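Xylanase and alpha-amylase inhibitor protein (Scadoxus multiflorus, PDB 3MU7) probably inhibits both xylanase and alpha-amylase as a TIM-barrel protein related to glycosyl hydrolase family 18. Local coordinates at residues Y160-P163 / N164-T167; N199-K202 / E203-K207; L253-S256 / Y257-T260. All blocks are in the same frame, centred on the assembly; numbering follows the deposited sequence.

Contact 1: Y160-P163 / N164-T167; sequences YPDP and NLGT
Pro161, joined to Tyr160 by a cis peptide bond, sets its CB 4.4 Å from the CA of Gly166, a loose touch at the start of the turn. Asp162 does the real work. Its CG stands anti to the backbone N (chi1 -175°), and this swings the carboxylate forward over the amides that follow. OD1 takes the N-H of Leu165 at 2.8 Å on its anti lone pair, the one turned away from OD2, and a weak, more bent bond from Asn164 N at 2.9 Å. The carbonyl of the same aspartate is held as well: Gly166 N reaches Asp162 O at 2.8 Å, with the donor tilted 33° from the carbonyl plane. Side-chain and main-chain oxygens of one residue thus gather three successive amides, the pattern of an Asx motif.

Two waters extend it. Water 1 donates to Asp162 OD2 at 2.8 Å and accepts from ND2 of Asn164, while water 2 spans Asp162 O and Thr167 N. Pro163 carries the chain round the bend into Asn164.

The turn comes in the loop after strand 151-154 and leads straight into helix 166-170. Gln157 N binds Asp162 OD2, so both carboxylate oxygens are held, OD1 by the turn amides and OD2 by Gln157 N and water 1. Leu165 packs its side chain on Phe123 and Ile125 of strand 120-125, Asn164 also rests on Ile125, and on another flank Tyr160 leans against helix 195-207.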
loop_
_atom_site.group_PDB
_atom_site.type_symbol
_atom_site.label_atom_id
_atom_site.label_comp_id
_atom_site.label_asym_id
_atom_site.label_seq_id
_atom_site.Cartn_x
_atom_site.Cartn_y
_atom_site.Cartn_z
ATOM N N TYR A 160 8.495 3.389 15.028
ATOM C CA TYR A 160 7.606 2.473 15.722
ATOM C C TYR A 160 7.307 2.971 17.149
ATOM O O TYR A 160 8.240 3.290 17.893
ATOM C CB TYR A 160 8.233 1.074 15.798
ATOM C CG TYR A 160 7.245 0.078 16.332
ATOM C CD1 TYR A 160 6.422 -0.643 15.471
ATOM C CD2 TYR A 160 7.078 -0.100 17.708
ATOM C CE1 TYR A 160 5.481 -1.530 15.960
ATOM C CE2 TYR A 160 6.143 -0.979 18.203
ATOM C CZ TYR A 160 5.342 -1.687 17.325
ATOM O OH TYR A 160 4.406 -2.568 17.809
ATOM N N PRO A 161 6.025 3.005 17.570
ATOM C CA PRO A 161 4.803 2.691 16.826
ATOM C C PRO A 161 4.327 3.909 16.049
ATOM O O PRO A 161 4.567 5.049 16.459
ATOM C CB PRO A 161 3.808 2.338 17.932
ATOM C CG PRO A 161 4.246 3.163 19.107
ATOM C CD PRO A 161 5.745 3.288 18.996
ATOM N N ASP A 162 3.656 3.669 14.929
ATOM C CA ASP A 162 3.222 4.750 14.066
ATOM C C ASP A 162 2.129 5.606 14.728
ATOM O O ASP A 162 1.196 5.074 15.294
ATOM C CB ASP A 162 2.726 4.173 12.746
ATOM C CG ASP A 162 2.368 5.239 11.755
ATOM O OD1 ASP A 162 1.177 5.594 11.684
ATOM O OD2 ASP A 162 3.291 5.759 11.094
ATOM N N PRO A 163 2.242 6.942 14.641
ATOM C CA PRO A 163 1.238 7.787 15.305
ATOM C C PRO A 163 -0.172 7.660 14.738
ATOM O O PRO A 163 -1.142 7.801 15.480
ATOM C CB PRO A 163 1.768 9.210 15.082
ATOM C CG PRO A 163 2.724 9.098 13.973
ATOM C CD PRO A 163 3.338 7.744 14.074
ATOM N N ASN A 164 -0.291 7.406 13.439
ATOM C CA ASN A 164 -1.608 7.281 12.813
ATOM C C ASN A 164 -2.191 5.884 12.861
ATOM O O ASN A 164 -3.397 5.721 13.018
ATOM C CB ASN A 164 -1.556 7.786 11.377
ATOM C CG ASN A 164 -1.170 9.236 11.309
ATOM O OD1 ASN A 164 -1.900 10.097 11.793
ATOM N ND2 ASN A 164 -0.001 9.516 10.760
ATOM N N LEU A 165 -1.323 4.882 12.742
ATOM C CA LEU A 165 -1.753 3.504 12.523
ATOM C C LEU A 165 -1.305 2.534 13.607
ATOM O O LEU A 165 -1.704 1.374 13.590
ATOM C CB LEU A 165 -1.244 3.008 11.161
ATOM C CG LEU A 165 -1.814 3.660 9.899
ATOM C CD1 LEU A 165 -0.858 3.485 8.728
ATOM C CD2 LEU A 165 -3.179 3.093 9.577
ATOM N N GLY A 166 -0.479 2.992 14.547
ATOM C CA GLY A 166 0.126 2.093 15.532
ATOM C C GLY A 166 -0.876 1.267 16.320
ATOM O O GLY A 166 -0.713 0.060 16.478
ATOM N N THR A 167 -1.924 1.914 16.816
ATOM C CA THR A 167 -2.940 1.200 17.586
ATOM C C THR A 167 -3.696 0.186 16.726
ATOM O O THR A 167 -3.990 -0.919 17.178
ATOM C CB THR A 167 -3.936 2.158 18.257
ATOM O OG1 THR A 167 -4.580 2.964 17.267
ATOM C CG2 THR A 167 -3.227 3.042 19.255
HETATM O O HOH W 1 1.986 7.766 9.619
HETATM O O HOH W 2 -1.565 4.962 16.976
#

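Contact 2: N199-K202 / E203-K207; sequences NAWK and EWSMK
With its CG anti to the backbone N (chi1 162°), Trp201 lays its indole along helix 195-207 toward Ser205, one turn later. The helix places Ser205 CB over that indole. In one of its two modelled conformers, the serine has a chi1 of 57°, which sets OG between its own backbone N and carbonyl carbon, facing back to the carbonyls of the preceding turn. CB stands 3.8 Å from the centroid of the six-membered ring of Trp201, only 21° off the ring normal. This is a CH-pi contact, displaced toward the rim, where CZ2 of Trp201 comes within 3.6 Å of Ser205 CB.

On the main chain, Trp201 O receives Ser205 N at 2.8 Å in an ordinary i to i+4 helix bond. The hydroxyl adds to this: Ser205 OG lies 2.9 Å from Trp201 O and 3.1 Å from Lys202 O. The one hydroxyl proton has both oxygens within reach, and which one takes it is not settled. Lys202 O also takes Met206 N.

Three residues after Trp201, Trp204 meets Ala200 by its edge: CD1 approaches Ala200 O at 3.1 Å near the indole plane, and that same oxygen accepts Trp204 N. Replacing Trp201 by an alanine is likely to leave Ser205 CB without its aromatic face and to open a gap beside Val213, Leu215 and Ala242, on which the indole also packs.

Chemically, the helix thus shows the barrel two indoles used differently: Trp201 offers a pi face to Ser205 CB, whereas Trp204 packs on Ile177 and Val179 of strand 176-180 while its NE1 donates to Cys158 O.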
loop_
_atom_site.group_PDB
_atom_site.type_symbol
_atom_site.label_atom_id
_atom_site.label_comp_id
_atom_site.label_asym_id
_atom_site.label_seq_id
_atom_site.Cartn_x
_atom_site.Cartn_y
_atom_site.Cartn_z
ATOM N N ASN A 199 18.185 -0.827 12.418
ATOM C CA ASN A 199 17.604 -0.759 13.761
ATOM C C ASN A 199 16.079 -0.661 13.709
ATOM O O ASN A 199 15.386 -1.363 14.440
ATOM C CB ASN A 199 18.187 0.410 14.562
ATOM C CG ASN A 199 19.622 0.167 14.997
ATOM O OD1 ASN A 199 20.078 -0.972 15.088
ATOM N ND2 ASN A 199 20.340 1.248 15.277
ATOM N N ALA A 200 15.564 0.194 12.830
ATOM C CA ALA A 200 14.117 0.335 12.648
ATOM C C ALA A 200 13.491 -0.954 12.099
ATOM O O ALA A 200 12.460 -1.409 12.600
ATOM C CB ALA A 200 13.808 1.522 11.749
ATOM N N TRP A 201 14.121 -1.557 11.096
ATOM C CA TRP A 201 13.643 -2.842 10.589
ATOM C C TRP A 201 13.565 -3.893 11.691
ATOM O O TRP A 201 12.580 -4.621 11.782
ATOM C CB TRP A 201 14.524 -3.379 9.457
ATOM C CG TRP A 201 14.295 -4.859 9.249
ATOM C CD1 TRP A 201 15.111 -5.882 9.646
ATOM C CD2 TRP A 201 13.145 -5.474 8.659
ATOM N NE1 TRP A 201 14.549 -7.092 9.323
ATOM C CE2 TRP A 201 13.342 -6.872 8.712
ATOM C CE3 TRP A 201 11.969 -4.977 8.083
ATOM C CZ2 TRP A 201 12.409 -7.781 8.204
ATOM C CZ3 TRP A 201 11.038 -5.881 7.580
ATOM C CH2 TRP A 201 11.268 -7.265 7.642
ATOM N N LYS A 202 14.587 -3.984 12.533
ATOM C CA LYS A 202 14.608 -4.982 13.596
ATOM C C LYS A 202 13.425 -4.807 14.515
ATOM O O LYS A 202 12.782 -5.746 14.884
ATOM C CB LYS A 202 15.946 -4.949 14.393
ATOM C CG LYS A 202 17.123 -5.596 13.681
ATOM C CD LYS A 202 18.466 -5.460 14.442
ATOM C CE LYS A 202 19.596 -5.200 13.450
ATOM N NZ LYS A 202 20.624 -6.101 13.658
ATOM N N GLU A 203 13.156 -3.554 14.851
ATOM C CA GLU A 203 12.019 -3.287 15.713
ATOM C C GLU A 203 10.677 -3.644 15.061
ATOM O O GLU A 203 9.839 -4.299 15.683
ATOM C CB GLU A 203 11.996 -1.848 16.223
ATOM C CG GLU A 203 10.872 -1.673 17.222
ATOM C CD GLU A 203 10.948 -0.426 18.065
ATOM O OE1 GLU A 203 11.549 0.583 17.649
ATOM O OE2 GLU A 203 10.368 -0.471 19.163
ATOM N N TRP A 204 10.476 -3.205 13.818
ATOM C CA TRP A 204 9.239 -3.515 13.093
ATOM C C TRP A 204 9.038 -5.017 12.943
ATOM O O TRP A 204 7.950 -5.533 13.204
ATOM C CB TRP A 204 9.214 -2.824 11.730
ATOM C CG TRP A 204 8.842 -1.381 11.827
ATOM C CD1 TRP A 204 9.687 -0.309 11.863
ATOM C CD2 TRP A 204 7.520 -0.854 11.916
ATOM N NE1 TRP A 204 8.971 0.858 11.970
ATOM C CE2 TRP A 204 7.635 0.551 12.004
ATOM C CE3 TRP A 204 6.245 -1.434 11.936
ATOM C CZ2 TRP A 204 6.520 1.384 12.105
ATOM C CZ3 TRP A 204 5.145 -0.612 12.038
ATOM C CH2 TRP A 204 5.288 0.787 12.122
ATOM N N SER A 205 10.093 -5.722 12.549
ATOM C CA SER A 205 9.968 -7.156 12.344
ATOM C C SER A 205 9.710 -7.896 13.659
ATOM O O SER A 205 9.013 -8.905 13.658
ATOM C CB SER A 205 11.173 -7.726 11.594
ATOM O OG SER A 205 12.379 -7.443 12.269
ATOM N N MET A 206 10.231 -7.384 14.770
ATOM C CA MET A 206 9.980 -8.010 16.068
ATOM C C MET A 206 8.588 -7.703 16.617
ATOM O O MET A 206 7.916 -8.589 17.148
ATOM C CB MET A 206 11.027 -7.577 17.091
ATOM C CG MET A 206 11.002 -8.392 18.376
ATOM S SD MET A 206 12.052 -7.689 19.653
ATOM C CE MET A 206 10.837 -6.947 20.730
ATOM N N LYS A 207 8.158 -6.451 16.500
ATOM C CA LYS A 207 6.992 -5.985 17.247
ATOM C C LYS A 207 5.690 -5.849 16.468
ATOM O O LYS A 207 4.617 -5.883 17.064
ATOM C CB LYS A 207 7.304 -4.657 17.936
ATOM C CG LYS A 207 8.485 -4.716 18.885
ATOM C CD LYS A 207 8.621 -3.419 19.664
ATOM C CE LYS A 207 9.726 -3.503 20.708
ATOM N NZ LYS A 207 9.349 -4.378 21.849
#

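Contact 3: L253-S256 / Y257-T260; sequences LWDS and YWDT
Asp255 and Trp258 meet where strand 248-254 gives way to helix 256-262. Asp255 is the N-cap: its CG sits between the backbone N and the carbonyl carbon (chi1 53°), which brings OD1 to 3.2 Å from Trp258 N in a nearly straight bond of 166°. The carboxylate lies almost parallel to the Trp258 indole, the planes 11° apart, with OD1 3.4 Å from CD1. Asp255 O in turn accepts Asp259 N at 2.9 Å.

The peptide bond between Trp254 and Asp255 is cis. A non-prolyl cis peptide after the tryptophan that ends the last strand of the TIM barrel is a family 18 feature; hevamine, a plant chitinase, has one there, with a serine as the next residue.

Ser256 offers its carbonyl to two donors of one residue: Thr260 N at 2.9 Å, and Thr260 OG1, also at 2.9 Å but from above the carbonyl plane. Its own OG belongs to Arg16 and Thr21. Asp259 turns back toward the strand, where the Leu253 side chain crosses that of Asp259 at about a right angle, with Leu253 CD1 3.7 Å from Asp259 OD2. That oxygen is satisfied by Tyr27 OH and Ser265 OG.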
loop_
_atom_site.group_PDB
_atom_site.type_symbol
_atom_site.label_atom_id
_atom_site.label_comp_id
_atom_site.label_asym_id
_atom_site.label_seq_id
_atom_site.Cartn_x
_atom_site.Cartn_y
_atom_site.Cartn_z
ATOM N N LEU A 253 7.664 -0.591 -3.243
ATOM C CA LEU A 253 8.295 0.506 -3.961
ATOM C C LEU A 253 7.355 1.677 -4.170
ATOM O O LEU A 253 6.217 1.521 -4.652
ATOM C CB LEU A 253 8.854 0.034 -5.310
ATOM C CG LEU A 253 10.046 -0.915 -5.226
ATOM C CD1 LEU A 253 10.382 -1.450 -6.607
ATOM C CD2 LEU A 253 11.261 -0.241 -4.608
ATOM N N TRP A 254 7.865 2.842 -3.839
ATOM C CA TRP A 254 7.204 4.110 -4.118
ATOM C C TRP A 254 7.980 4.721 -5.289
ATOM O O TRP A 254 9.054 5.227 -5.103
ATOM C CB TRP A 254 7.299 5.036 -2.885
ATOM C CG TRP A 254 6.567 6.348 -3.190
ATOM C CD1 TRP A 254 7.099 7.513 -3.606
ATOM C CD2 TRP A 254 5.162 6.542 -3.126
ATOM N NE1 TRP A 254 6.087 8.441 -3.801
ATOM C CE2 TRP A 254 4.886 7.857 -3.520
ATOM C CE3 TRP A 254 4.111 5.732 -2.733
ATOM C CZ2 TRP A 254 3.576 8.364 -3.560
ATOM C CZ3 TRP A 254 2.847 6.209 -2.800
ATOM C CH2 TRP A 254 2.587 7.533 -3.183
ATOM N N ASP A 255 7.495 4.606 -6.519
ATOM C CA ASP A 255 6.201 4.088 -6.936
ATOM C C ASP A 255 6.361 3.680 -8.439
ATOM O O ASP A 255 7.380 3.857 -9.006
ATOM C CB ASP A 255 5.077 5.140 -6.833
ATOM C CG ASP A 255 5.412 6.441 -7.567
ATOM O OD1 ASP A 255 6.187 6.472 -8.472
ATOM O OD2 ASP A 255 4.892 7.437 -7.119
ATOM N N SER A 256 5.327 3.112 -9.009
ATOM C CA SER A 256 5.394 2.543 -10.370
ATOM C C SER A 256 5.916 3.549 -11.413
ATOM O O SER A 256 6.756 3.231 -12.219
ATOM C CB SER A 256 4.033 2.000 -10.771
ATOM O OG SER A 256 4.048 1.413 -12.071
ATOM N N TYR A 257 5.425 4.778 -11.301
ATOM C CA TYR A 257 5.863 5.842 -12.195
ATOM C C TYR A 257 7.386 5.939 -12.204
ATOM O O TYR A 257 8.009 5.919 -13.267
ATOM C CB TYR A 257 5.227 7.150 -11.746
ATOM C CG TYR A 257 5.620 8.386 -12.499
ATOM C CD1 TYR A 257 5.388 8.505 -13.868
ATOM C CD2 TYR A 257 6.161 9.473 -11.824
ATOM C CE1 TYR A 257 5.719 9.671 -14.545
ATOM C CE2 TYR A 257 6.493 10.639 -12.491
ATOM C CZ TYR A 257 6.270 10.732 -13.847
ATOM O OH TYR A 257 6.610 11.896 -14.499
ATOM N N TRP A 258 7.983 6.023 -11.022
ATOM C CA TRP A 258 9.433 6.144 -10.917
ATOM C C TRP A 258 10.193 4.857 -11.193
ATOM O O TRP A 258 11.293 4.893 -11.748
ATOM C CB TRP A 258 9.832 6.757 -9.576
ATOM C CG TRP A 258 9.529 8.220 -9.538
ATOM C CD1 TRP A 258 8.535 8.836 -8.841
ATOM C CD2 TRP A 258 10.213 9.248 -10.259
ATOM N NE1 TRP A 258 8.561 10.193 -9.073
ATOM C CE2 TRP A 258 9.580 10.470 -9.944
ATOM C CE3 TRP A 258 11.298 9.255 -11.148
ATOM C CZ2 TRP A 258 10.000 11.693 -10.479
ATOM C CZ3 TRP A 258 11.713 10.470 -11.683
ATOM C CH2 TRP A 258 11.062 11.672 -11.347
ATOM N N ASP A 259 9.616 3.718 -10.820
ATOM C CA ASP A 259 10.220 2.413 -11.094
ATOM C C ASP A 259 10.327 2.160 -12.601
ATOM O O ASP A 259 11.272 1.524 -13.069
ATOM C CB ASP A 259 9.404 1.313 -10.416
ATOM C CG ASP A 259 10.161 0.008 -10.279
ATOM O OD1 ASP A 259 11.405 0.009 -10.224
ATOM O OD2 ASP A 259 9.489 -1.031 -10.199
ATOM N N THR A 260 9.367 2.673 -13.367
ATOM C CA THR A 260 9.420 2.576 -14.827
ATOM C C THR A 260 10.674 3.273 -15.364
ATOM O O THR A 260 11.342 2.735 -16.252
ATOM C CB THR A 260 8.162 3.191 -15.466
ATOM O OG1 THR A 260 6.992 2.515 -14.987
ATOM C CG2 THR A 260 8.192 3.101 -16.992
#

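In the fold
Contacts 1 and 2 are neighbours, their centres 13 Å apart. The ring of Tyr160 meets that of Trp204 edge-to-face, with Tyr160 CD1 3.6 Å from Trp204 CE3, and so ties the 160-167 turn to helix 195-207. Contact 3 stands apart: its centre is about 25 Å from each of the others, and its nearest atoms are about 12 Å from contact 1 and 13 Å from contact 2. Contacts 1 and 3 lie on opposite sides of the chain's centre. The Trp258 side chain in contact 3 comes within about 3 Å of a bound PEG, whereas that of Trp201 in contact 2 stays about 9 Å from one.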